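Local coordinates for protein GTN Reductase (Agrobacterium tumefaciens, PDB 5N6G) that probably reduces activated carbon-carbon double bonds with a bound flavin mononucleotide, as an ene-reductase of the Old Yellow Enzyme family, at residues 157-160 with 161-164; 253-256 with 257-260. One frame throughout, in Å; residues are numbered along the deposited sequence.

Interaction 1: residues 157-160 with 161-164; sequences LEDY and RSGA
Glu158, in the conformer given here, and Arg161 meet through two differently shaped side chains: CG of Glu158 stands opposite the backbone N (chi1 -174°) and the chain then bends at chi2 (49°), whereas Arg161, with CG beside its own N, runs extended from CG to NE back along the helix. The two cross at about a right angle, and NH1 of Arg161 donates to OE1 of Glu158 at 3.1 Å in a salt bridge. The bond reaches OE1 from above the carboxylate plane and is tilted from the guanidinium plane; the two planes lie 33° apart, and only NH1 and OE1 are bonded between the groups. One guanidinium face lies over the backbone of Leu157, whose CB is 4.1 Å from Arg161 NH2. OE2 of Glu158 has a long, weak ion pair with Arg165, one turn beyond Arg161. Beside this pair a water bridges Asp159 and Ser162, donating to OD1 of Asp159 at 2.7 Å and to OG of Ser162 at 3.0 Å. Beneath the side chains, four backbone bonds link each residue to the fourth one on, for instance Gly163 N to Asp159 O at 2.8 Å. Tyr160 and Leu157 pack on Val214 of helix 204-222. The i to i+3 ion pair is common on partly exposed helices; here it lies on helix 150-169, one of those surrounding the barrel of this TIM-barrel Old Yellow Enzyme.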
# COMPACT_ATOMS: atom_id res chain seq x y z
N LEU A 157 -6.99 5.97 -15.01
CA LEU A 157 -7.28 4.54 -15.15
C LEU A 157 -6.33 3.89 -16.13
O LEU A 157 -5.84 2.78 -15.88
CB LEU A 157 -8.74 4.33 -15.57
CG LEU A 157 -9.76 4.65 -14.48
CD1 LEU A 157 -11.17 4.57 -15.06
CD2 LEU A 157 -9.65 3.72 -13.31
N GLU A 158 -6.02 4.57 -17.25
CA GLU A 158 -5.05 4.03 -18.19
C GLU A 158 -3.68 3.90 -17.53
O GLU A 158 -2.94 2.94 -17.80
CB GLU A 158 -4.98 4.89 -19.45
CG GLU A 158 -4.08 4.32 -20.55
CD GLU A 158 -4.33 2.83 -20.88
OE1 GLU A 158 -5.51 2.40 -21.01
OE2 GLU A 158 -3.33 2.09 -21.01
N ASP A 159 -3.33 4.85 -16.64
CA ASP A 159 -2.05 4.75 -15.94
C ASP A 159 -2.04 3.57 -14.98
O ASP A 159 -0.99 2.96 -14.77
CB ASP A 159 -1.74 6.05 -15.18
CG ASP A 159 -1.39 7.20 -16.11
OD1 ASP A 159 -0.99 6.94 -17.29
OD2 ASP A 159 -1.48 8.36 -15.66
N TYR A 160 -3.18 3.26 -14.33
CA TYR A 160 -3.21 2.05 -13.51
C TYR A 160 -3.06 0.79 -14.37
O TYR A 160 -2.39 -0.16 -13.96
CB TYR A 160 -4.49 1.98 -12.68
CG TYR A 160 -4.43 2.70 -11.37
CD1 TYR A 160 -3.79 2.15 -10.26
CD2 TYR A 160 -5.07 3.92 -11.21
CE1 TYR A 160 -3.75 2.81 -9.06
CE2 TYR A 160 -5.03 4.58 -10.00
CZ TYR A 160 -4.38 4.01 -8.92
OH TYR A 160 -4.35 4.67 -7.73
N ARG A 161 -3.66 0.77 -15.57
CA ARG A 161 -3.48 -0.36 -16.47
C ARG A 161 -2.02 -0.52 -16.83
O ARG A 161 -1.47 -1.63 -16.77
CB ARG A 161 -4.33 -0.21 -17.74
CG ARG A 161 -5.84 -0.25 -17.52
CD ARG A 161 -6.62 -0.21 -18.81
NE ARG A 161 -8.03 0.06 -18.52
CZ ARG A 161 -8.62 1.25 -18.62
NH1 ARG A 161 -7.98 2.30 -19.11
NH2 ARG A 161 -9.88 1.38 -18.23
N SER A 162 -1.39 0.57 -17.26
CA SER A 162 -0.01 0.43 -17.70
C SER A 162 0.92 0.13 -16.52
O SER A 162 1.91 -0.58 -16.68
CB SER A 162 0.44 1.68 -18.47
OG SER A 162 0.56 2.80 -17.64
N GLY A 163 0.61 0.67 -15.33
CA GLY A 163 1.40 0.36 -14.15
C GLY A 163 1.30 -1.10 -13.74
O GLY A 163 2.30 -1.71 -13.36
N ALA A 164 0.10 -1.67 -13.82
CA ALA A 164 -0.06 -3.10 -13.54
C ALA A 164 0.71 -3.95 -14.54
O ALA A 164 1.39 -4.92 -14.17
CB ALA A 164 -1.55 -3.45 -13.53
O HOH W 1 -0.51 5.11 -19.26

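Interaction 2: residues 253-256 with 257-260; sequences VEQL and GKRN
The carbonyl oxygen of Gln255 is held by two donors arriving from opposite faces of its plane: Lys258 N at 3.1 Å and Arg259 NH1 at 3.0 Å from Gln255 O. For the arginine the oxygen lies at the guanidinium edge, in its plane, and the bond is fairly straight (158°). The side chain of Gln255 is engaged as well. Bent at chi2 (-38°), it lies alongside the extended Lys258 chain, pointing the same way, and its OE1 accepts from Lys258 NZ at 3.0 Å. In the conformer modelled, the carboxylate of Glu254 is near the same ammonium group, though beyond salt-bridge distance. Here the chain leaves helix 245-256 of the TIM barrel for strand 263-267: Gly257 N reaches Val253 O at 2.8 Å, while Arg259 N closes a type I beta turn on Leu256 O at 3.1 Å. Further out, Asp216 of helix 204-222 forms a salt bridge with Arg259 NE, which probably helps fix the guanidinium. Leu256 packs on Leu211, Leu212 and Val215 of that helix and on Ile229 of strand 227-231, and Val253 touches Phe289, Ala292 and Tyr293 of helix 286-295.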
# COMPACT_ATOMS: atom_id res chain seq x y z
N VAL A 253 -16.26 -3.67 0.39
CA VAL A 253 -15.79 -5.05 0.36
C VAL A 253 -16.88 -6.01 -0.11
O VAL A 253 -16.56 -7.08 -0.65
CB VAL A 253 -15.21 -5.56 1.70
CG1 VAL A 253 -13.88 -4.98 1.94
CG2 VAL A 253 -16.19 -5.40 2.86
N GLU A 254 -18.16 -5.68 0.06
CA GLU A 254 -19.20 -6.48 -0.58
C GLU A 254 -18.97 -6.52 -2.09
O GLU A 254 -19.08 -7.58 -2.71
CB GLU A 254 -20.57 -5.90 -0.25
CG GLU A 254 -21.71 -6.61 -0.88
CD GLU A 254 -22.94 -5.72 -1.04
OE1 GLU A 254 -22.97 -4.61 -0.46
OE2 GLU A 254 -23.87 -6.14 -1.76
N GLN A 255 -18.64 -5.38 -2.68
CA GLN A 255 -18.38 -5.36 -4.11
C GLN A 255 -17.09 -6.08 -4.45
O GLN A 255 -17.02 -6.78 -5.46
CB GLN A 255 -18.34 -3.92 -4.62
CG GLN A 255 -19.59 -3.12 -4.34
CD GLN A 255 -20.88 -3.91 -4.49
OE1 GLN A 255 -21.15 -4.49 -5.53
NE2 GLN A 255 -21.68 -3.92 -3.43
N LEU A 256 -16.04 -5.92 -3.62
CA LEU A 256 -14.79 -6.62 -3.87
C LEU A 256 -14.95 -8.13 -3.74
O LEU A 256 -14.24 -8.89 -4.39
CB LEU A 256 -13.70 -6.12 -2.91
CG LEU A 256 -13.29 -4.66 -3.13
CD1 LEU A 256 -12.31 -4.26 -2.04
CD2 LEU A 256 -12.67 -4.38 -4.47
N GLY A 257 -15.89 -8.57 -2.90
CA GLY A 257 -16.17 -9.99 -2.75
C GLY A 257 -16.68 -10.66 -4.00
O GLY A 257 -16.68 -11.89 -4.09
N LYS A 258 -17.13 -9.86 -4.96
CA LYS A 258 -17.65 -10.36 -6.23
C LYS A 258 -16.57 -10.51 -7.29
O LYS A 258 -16.86 -11.07 -8.37
CB LYS A 258 -18.72 -9.41 -6.74
CG LYS A 258 -19.96 -9.28 -5.86
CD LYS A 258 -20.81 -8.13 -6.32
CE LYS A 258 -22.05 -7.99 -5.46
NZ LYS A 258 -22.87 -6.85 -5.98
N ARG A 259 -15.35 -10.08 -7.00
CA ARG A 259 -14.32 -9.87 -8.03
C ARG A 259 -13.14 -10.85 -8.01
O ARG A 259 -12.18 -10.63 -8.74
CB ARG A 259 -13.83 -8.43 -7.95
CG ARG A 259 -14.91 -7.48 -8.52
CD ARG A 259 -14.78 -6.11 -8.02
NE ARG A 259 -15.39 -5.13 -8.92
CZ ARG A 259 -16.65 -4.70 -8.84
NH1 ARG A 259 -17.49 -5.15 -7.92
NH2 ARG A 259 -17.06 -3.77 -9.69
N ASN A 260 -13.19 -11.92 -7.23
CA ASN A 260 -12.19 -12.98 -7.35
C ASN A 260 -10.77 -12.47 -7.11
O ASN A 260 -9.82 -12.94 -7.75
CB ASN A 260 -12.31 -13.66 -8.71
CG ASN A 260 -13.63 -14.38 -8.88
OD1 ASN A 260 -14.46 -14.03 -9.71
ND2 ASN A 260 -13.83 -15.40 -8.06

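Overall arrangement
Both interactions sit in the outer layer of helices around the eight-stranded parallel barrel, their centres about 20 Å apart and their nearest atoms about 11 Å, without touching. Both meet helix 204-222: 157-164 packs on it through Leu157, Tyr160, Arg161 and Ala164, and 253-260 through Gln255 and Leu256, with Arg259 tied to it by the salt bridge to Asp216. Each is partly buried: Tyr160, Val253 and Leu256 are buried, the charged residues partly or fully exposed. Interaction 1, within a continuing helix, has regular i to i+4 backbone bonds and one ion pair between its segments; in interaction 2, where the chain leaves a helix, lysine and arginine bond to Gln255 oxygens.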